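Local coordinates for protein putative rubredoxin reductase (Rhodopseudomonas palustris, PDB 3FG2) that probably passes electrons from NADH through its bound FAD to a ferredoxin that serves the cytochrome P450 CYP199A2, at residues T3-G8 / R28-N33; V16-R21 / Q70-I75. All blocks are in the same frame, centred on the assembly; numbering follows the deposited sequence.

Contact 1 of 2, residues T3-G8 / R28-N33. With FAD (flavin-adenine dinucleotide), chain B.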
loop_
_atom_site.group_PDB
_atom_site.type_symbol
_atom_site.label_atom_id
_atom_site.label_comp_id
_atom_site.label_asym_id
_atom_site.label_seq_id
_atom_site.Cartn_x
_atom_site.Cartn_y
_atom_site.Cartn_z
ATOM N N THR A 3 20.484 -3.477 21.706
ATOM C CA THR A 3 19.325 -2.732 21.233
ATOM C C THR A 3 18.981 -2.928 19.756
ATOM O O THR A 3 19.863 -3.048 18.901
ATOM C CB THR A 3 19.520 -1.224 21.497
ATOM O OG1 THR A 3 19.696 -1.007 22.904
ATOM C CG2 THR A 3 18.314 -0.428 21.012
ATOM N N VAL A 4 17.680 -2.969 19.477
ATOM C CA VAL A 4 17.173 -3.109 18.116
ATOM C C VAL A 4 16.498 -1.792 17.776
ATOM O O VAL A 4 15.521 -1.396 18.418
ATOM C CB VAL A 4 16.126 -4.238 17.990
ATOM C CG1 VAL A 4 15.481 -4.188 16.609
ATOM C CG2 VAL A 4 16.782 -5.587 18.211
ATOM N N LEU A 5 17.027 -1.110 16.769
ATOM C CA LEU A 5 16.478 0.173 16.362
ATOM C C LEU A 5 15.591 0.035 15.133
ATOM O O LEU A 5 16.019 -0.498 14.107
ATOM C CB LEU A 5 17.623 1.150 16.074
ATOM C CG LEU A 5 17.772 2.362 16.997
ATOM C CD1 LEU A 5 17.560 1.955 18.448
ATOM C CD2 LEU A 5 19.152 2.975 16.793
ATOM N N ILE A 6 14.354 0.512 15.246
ATOM C CA ILE A 6 13.412 0.453 14.135
ATOM C C ILE A 6 13.188 1.856 13.595
ATOM O O ILE A 6 12.729 2.743 14.324
ATOM C CB ILE A 6 12.052 -0.098 14.566
ATOM C CG1 ILE A 6 12.232 -1.409 15.328
ATOM C CG2 ILE A 6 11.183 -0.314 13.338
ATOM C CD1 ILE A 6 10.971 -1.874 16.022
ATOM N N ALA A 7 13.516 2.043 12.317
ATOM C CA ALA A 7 13.363 3.332 11.637
ATOM C C ALA A 7 12.088 3.326 10.811
ATOM O O ALA A 7 12.044 2.734 9.735
ATOM C CB ALA A 7 14.554 3.580 10.734
ATOM N N GLY A 8 11.061 4.001 11.312
ATOM C CA GLY A 8 9.785 4.033 10.617
ATOM C C GLY A 8 8.777 3.323 11.498
ATOM O O GLY A 8 8.969 2.154 11.834
ATOM N N ARG A 28 16.800 -4.051 24.075
ATOM C CA ARG A 28 16.060 -2.790 24.035
ATOM C C ARG A 28 15.434 -2.614 22.653
ATOM O O ARG A 28 15.981 -3.080 21.654
ATOM C CB ARG A 28 17.021 -1.632 24.313
ATOM C CG ARG A 28 16.413 -0.244 24.244
ATOM C CD ARG A 28 17.518 0.806 24.170
ATOM N NE ARG A 28 17.006 2.174 24.227
ATOM C CZ ARG A 28 17.743 3.257 23.988
ATOM N NH1 ARG A 28 19.025 3.136 23.671
ATOM N NH2 ARG A 28 17.200 4.462 24.073
ATOM N N ILE A 29 14.290 -1.940 22.600
ATOM C CA ILE A 29 13.601 -1.709 21.329
ATOM C C ILE A 29 13.157 -0.258 21.182
ATOM O O ILE A 29 12.240 0.199 21.870
ATOM C CB ILE A 29 12.356 -2.613 21.187
ATOM C CG1 ILE A 29 12.770 -4.086 21.272
ATOM C CG2 ILE A 29 11.657 -2.324 19.860
ATOM C CD1 ILE A 29 11.610 -5.062 21.188
ATOM N N ALA A 30 13.810 0.457 20.269
ATOM C CA ALA A 30 13.496 1.861 20.018
ATOM C C ALA A 30 12.804 2.018 18.669
ATOM O O ALA A 30 13.323 1.591 17.637
ATOM C CB ALA A 30 14.776 2.694 20.056
ATOM N N LEU A 31 11.632 2.642 18.684
ATOM C CA LEU A 31 10.851 2.840 17.469
ATOM C C LEU A 31 10.867 4.308 17.053
ATOM O O LEU A 31 10.152 5.123 17.626
ATOM C CB LEU A 31 9.402 2.403 17.714
ATOM C CG LEU A 31 8.630 1.633 16.639
ATOM C CD1 LEU A 31 7.133 1.788 16.911
ATOM C CD2 LEU A 31 8.969 2.154 15.251
ATOM N N ILE A 32 11.671 4.642 16.051
ATOM C CA ILE A 32 11.765 6.022 15.570
ATOM C C ILE A 32 10.548 6.387 14.720
ATOM O O ILE A 32 10.338 5.825 13.644
ATOM C CB ILE A 32 13.040 6.206 14.740
ATOM C CG1 ILE A 32 14.241 5.776 15.582
ATOM C CG2 ILE A 32 13.172 7.661 14.288
ATOM C CD1 ILE A 32 15.474 5.444 14.778
ATOM N N ASN A 33 9.755 7.336 15.210
ATOM C CA ASN A 33 8.540 7.760 14.522
ATOM C C ASN A 33 8.608 9.228 14.099
ATOM O O ASN A 33 8.522 10.122 14.944
ATOM C CB ASN A 33 7.346 7.518 15.454
ATOM C CG ASN A 33 6.028 7.892 14.825
ATOM O OD1 ASN A 33 5.868 7.822 13.603
ATOM N ND2 ASN A 33 5.057 8.274 15.660
HETATM P PA FAD B . 4.252 2.894 6.107
HETATM O O1A FAD B . 4.184 3.908 5.023
HETATM O O2A FAD B . 3.140 2.508 6.777
HETATM O O5B FAD B . 5.053 3.685 7.154
HETATM C C5B FAD B . 6.368 4.280 6.919
HETATM C C4B FAD B . 6.592 5.198 8.141
HETATM O O4B FAD B . 8.043 5.474 8.213
HETATM C C3B FAD B . 5.911 6.577 8.073
HETATM O O3B FAD B . 5.216 6.983 9.210
HETATM C C2B FAD B . 7.041 7.458 7.618
HETATM O O2B FAD B . 6.824 8.814 7.861
HETATM C C1B FAD B . 8.167 6.915 8.447
HETATM N N9A FAD B . 9.532 7.205 8.003
HETATM C C8A FAD B . 9.983 7.284 6.710
HETATM N N7A FAD B . 11.277 7.572 6.629
HETATM C C5A FAD B . 11.697 7.688 7.922
HETATM C C6A FAD B . 13.022 7.998 8.505
HETATM N N6A FAD B . 14.105 8.234 7.802
HETATM N N1A FAD B . 13.054 8.026 9.885
HETATM C C2A FAD B . 11.945 7.784 10.661
HETATM N N3A FAD B . 10.702 7.496 10.208
HETATM C C4A FAD B . 10.626 7.459 8.827
HETATM N N1 FAD B . -2.772 -1.983 1.856
HETATM C C2 FAD B . -3.651 -2.983 1.917
HETATM O O2 FAD B . -3.296 -4.123 1.943
HETATM N N3 FAD B . -5.065 -2.751 1.960
HETATM C C4 FAD B . -5.588 -1.469 1.945
HETATM O O4 FAD B . -6.795 -1.311 1.989
HETATM C C4X FAD B . -4.635 -0.366 1.883
HETATM N N5 FAD B . -5.087 0.912 1.874
HETATM C C5X FAD B . -4.157 1.936 1.824
HETATM C C6 FAD B . -4.650 3.271 1.830
HETATM C C7 FAD B . -3.800 4.358 1.789
HETATM C C7M FAD B . -4.377 5.760 1.798
HETATM C C8 FAD B . -2.349 4.145 1.736
HETATM C C8M FAD B . -1.359 5.288 1.693
HETATM C C9 FAD B . -1.849 2.826 1.725
HETATM C C9A FAD B . -2.736 1.724 1.771
HETATM N N10 FAD B . -2.290 0.336 1.779
HETATM C C10 FAD B . -3.194 -0.687 1.836
HETATM C "C1'" FAD B . -0.826 0.095 1.734
HETATM C "C2'" FAD B . -0.249 -0.018 3.178
HETATM O "O2'" FAD B . -0.603 1.150 3.886
HETATM C "C3'" FAD B . 1.254 -0.168 3.068
HETATM O "O3'" FAD B . 1.564 -1.368 2.369
HETATM C "C4'" FAD B . 1.871 -0.214 4.455
HETATM O "O4'" FAD B . 1.561 0.999 5.190
HETATM C "C5'" FAD B . 3.366 -0.355 4.311
HETATM O "O5'" FAD B . 3.973 -0.356 5.768
HETATM P P FAD B . 5.317 0.271 6.006
HETATM O O1P FAD B . 5.521 0.017 7.527
HETATM O O2P FAD B . 6.333 -0.218 5.185
HETATM O O3P FAD B . 5.258 1.714 5.753
#

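Contact 2 of 2, residues V16-R21 / Q70-I75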
loop_
_atom_site.group_PDB
_atom_site.type_symbol
_atom_site.label_atom_id
_atom_site.label_comp_id
_atom_site.label_asym_id
_atom_site.label_seq_id
_atom_site.Cartn_x
_atom_site.Cartn_y
_atom_site.Cartn_z
ATOM N N VAL A 16 6.964 -5.151 13.733
ATOM C CA VAL A 16 8.206 -5.812 14.114
ATOM C C VAL A 16 8.492 -5.549 15.596
ATOM O O VAL A 16 8.982 -6.422 16.310
ATOM C CB VAL A 16 9.398 -5.336 13.260
ATOM C CG1 VAL A 16 9.709 -3.886 13.549
ATOM C CG2 VAL A 16 10.606 -6.204 13.537
ATOM N N ALA A 17 8.170 -4.347 16.061
ATOM C CA ALA A 17 8.384 -4.011 17.462
ATOM C C ALA A 17 7.547 -4.956 18.318
ATOM O O ALA A 17 8.053 -5.617 19.227
ATOM C CB ALA A 17 7.971 -2.561 17.728
ATOM N N VAL A 18 6.257 -5.009 18.010
ATOM C CA VAL A 18 5.330 -5.858 18.735
ATOM C C VAL A 18 5.696 -7.337 18.654
ATOM O O VAL A 18 5.791 -8.005 19.681
ATOM C CB VAL A 18 3.895 -5.650 18.221
ATOM C CG1 VAL A 18 2.975 -6.734 18.763
ATOM C CG2 VAL A 18 3.402 -4.275 18.647
ATOM N N SER A 19 5.915 -7.843 17.443
ATOM C CA SER A 19 6.259 -9.247 17.263
ATOM C C SER A 19 7.564 -9.598 17.955
ATOM O O SER A 19 7.774 -10.740 18.375
ATOM C CB SER A 19 6.365 -9.587 15.778
ATOM O OG SER A 19 5.095 -9.507 15.156
ATOM N N LEU A 20 8.442 -8.610 18.067
ATOM C CA LEU A 20 9.727 -8.817 18.711
ATOM C C LEU A 20 9.469 -9.118 20.191
ATOM O O LEU A 20 10.029 -10.065 20.753
ATOM C CB LEU A 20 10.577 -7.559 18.543
ATOM C CG LEU A 20 12.090 -7.640 18.316
ATOM C CD1 LEU A 20 12.475 -8.869 17.501
ATOM C CD2 LEU A 20 12.519 -6.351 17.602
ATOM N N ARG A 21 8.602 -8.320 20.808
ATOM C CA ARG A 21 8.266 -8.512 22.215
ATOM C C ARG A 21 7.511 -9.815 22.446
ATOM O O ARG A 21 7.827 -10.564 23.372
ATOM C CB ARG A 21 7.433 -7.338 22.745
ATOM C CG ARG A 21 8.246 -6.092 23.094
ATOM C CD ARG A 21 9.444 -6.428 23.993
ATOM N NE ARG A 21 10.091 -5.229 24.518
ATOM C CZ ARG A 21 11.405 -5.084 24.633
ATOM N NH1 ARG A 21 12.212 -6.066 24.260
ATOM N NH2 ARG A 21 11.914 -3.954 25.105
ATOM N N GLN A 70 4.878 -2.345 26.997
ATOM C CA GLN A 70 5.625 -3.278 26.159
ATOM C C GLN A 70 7.126 -3.026 26.122
ATOM O O GLN A 70 7.870 -3.779 25.488
ATOM C CB GLN A 70 5.075 -3.245 24.733
ATOM C CG GLN A 70 3.622 -3.670 24.607
ATOM C CD GLN A 70 3.383 -5.075 25.115
ATOM O OE1 GLN A 70 4.226 -5.954 24.948
ATOM N NE2 GLN A 70 2.223 -5.298 25.723
ATOM N N ALA A 71 7.572 -1.975 26.802
ATOM C CA ALA A 71 8.991 -1.636 26.825
ATOM C C ALA A 71 9.484 -1.270 25.429
ATOM O O ALA A 71 10.650 -1.492 25.094
ATOM C CB ALA A 71 9.807 -2.801 27.377
ATOM N N ILE A 72 8.585 -0.724 24.612
ATOM C CA ILE A 72 8.939 -0.298 23.262
ATOM C C ILE A 72 9.110 1.209 23.314
ATOM O O ILE A 72 8.140 1.953 23.444
ATOM C CB ILE A 72 7.844 -0.654 22.229
ATOM C CG1 ILE A 72 7.731 -2.175 22.102
ATOM C CG2 ILE A 72 8.182 -0.038 20.879
ATOM C CD1 ILE A 72 6.692 -2.647 21.104
ATOM N N GLU A 73 10.356 1.650 23.217
ATOM C CA GLU A 73 10.677 3.067 23.283
ATOM C C GLU A 73 10.229 3.817 22.031
ATOM O O GLU A 73 10.831 3.673 20.962
ATOM C CB GLU A 73 12.185 3.237 23.485
ATOM C CG GLU A 73 12.577 4.513 24.195
ATOM C CD GLU A 73 14.075 4.654 24.319
ATOM O OE1 GLU A 73 14.723 3.692 24.790
ATOM O OE2 GLU A 73 14.601 5.727 23.948
ATOM N N LEU A 74 9.178 4.623 22.172
ATOM C CA LEU A 74 8.645 5.395 21.054
ATOM C C LEU A 74 9.304 6.765 20.970
ATOM O O LEU A 74 8.939 7.678 21.711
ATOM C CB LEU A 74 7.139 5.569 21.206
ATOM C CG LEU A 74 6.448 6.064 19.940
ATOM C CD1 LEU A 74 6.644 5.037 18.838
ATOM C CD2 LEU A 74 4.967 6.295 20.210
ATOM N N ILE A 75 10.259 6.910 20.057
ATOM C CA ILE A 75 10.984 8.167 19.894
ATOM C C ILE A 75 10.433 9.061 18.786
ATOM O O ILE A 75 10.476 8.708 17.604
ATOM C CB ILE A 75 12.471 7.912 19.581
ATOM C CG1 ILE A 75 13.088 7.014 20.653
ATOM C CG2 ILE A 75 13.217 9.238 19.499
ATOM C CD1 ILE A 75 14.516 6.631 20.361
#

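Contact 1 of 2, residues T3-G8 / R28-N33
The carbonyl O of Arg28 takes the N-H of Val4, the first residue of strand 4-7, with Val4 N to Arg28 O 2.8 Å and an N-H...O angle of 169°. It also receives a weak CA-H...O contact from Thr3, just before that strand, Thr3 CA to Arg28 O 3.4 Å. From here bonds alternate between the strands: Ala30 N to Val4 O, Ile6 N to Ala30 O, Ile32 N to Ile6 O and Gly8 N to Ile32 O, the regular pattern of a parallel pair.

Thr3 crosses the methylene chain of Arg28. With chi1 at -59° its OG1 stands beside the backbone N and lies 3.1 Å from both Arg28 CB and CD, while CG2 rests against the same chain, whose NH2 ends in a salt bridge with Glu73. A glycine in place of Thr3 has neither OG1 nor CG2, and the Arg28 methylenes would probably lose the packing on that flank. On the same face as Ala30, Leu5 CD1 presses on Ala30 CB at a tight 3.3 Å. On the other face, with Val4, Ile29 and Leu31, Ile6 sets its CG2 3.8 Å from Leu31 CD2 and its CD1 3.9 Å from Ile29 CG2.

At the FAD end, Gly8 CA comes within 3.3 Å of ribose O4B, where a CB would collide, and Ile32 CG2 touches adenine C2A at 3.8 Å. This is the beta-alpha-beta unit of a Rossmann-type fold: helix 11-22 covers the face of Val4, Ile6 and Ile29, strands 88-91 and 96-98 pack toward that of Leu5, and strand 101-104 bonds to the far edge of strand 4-7.

Contact 2 of 2, residues V16-R21 / Q70-I75
Arg21 reaches from helix 11-22 to the turn that leads into strand 72-75, and it has the largest single share of the buried area. Its CB is only loosely approached by Gln70 OE1, at 4.1 Å. Arg21 CG lies 3.4 Å from Gln70 O, and the bend at chi2 (-50°) lays CD at the same distance from that oxygen, while CG also passes the CG1 of Ile72, the two side chains running by each other in opposite directions. NE is the first polar atom, and Arg21 NE donates to Gln70 O at 2.8 Å with an N-H...O angle of 152°; this oxygen lies close to the guanidinium plane and points almost straight at NE.

The acceptors lie in the turn that closes helix 64-69 in a Schellman motif: Ala71 takes a positive phi, and two bonds lead back into the last turn. The helix end probably makes this a favourable setting for the arginine's charge. Strand 72-75, which follows, is the outermost strand on its side of the parallel Rossmann-type sheet, and it runs at 163° to helix 16-21.

Further out, Arg21 NH2 donates to Ala71 O at 2.8 Å, a less direct bond than that of NE because the nitrogen sits well above the carbonyl plane; Arg21 NH2 also has Ala71 CB at 3.3 Å. NH1 turns to Gly27 O instead, in the loop before strand 29-32. One helical turn earlier in the helix, Ala17 points its CB toward the strand segment, and Ile72 CD1, 3.6 Å from Ala17 CB, is also 3.9 Å from Val18 N.

Overall arrangement
Contact 1 is almost wholly buried, with Arg28 as its one exposed residue; contact 2 is only partly buried. Both involve the same beta-alpha-beta unit: contact 1 pairs its two strands, and contact 2 carries its helix across to the next strand of the sheet. Leu31 N to Glu73 O, a probable hydrogen bond at 2.6 Å, joins strands 29-32 and 72-75, and the salt bridge of contact 1 also reaches contact 2, from just before strand 29-32. The chemistry follows position: backbone bonds and aliphatic faces in 3-8/28-33, which reaches the FAD, against arginine-to-carbonyl bonds at a helix end in 16-21/70-75, well away from it.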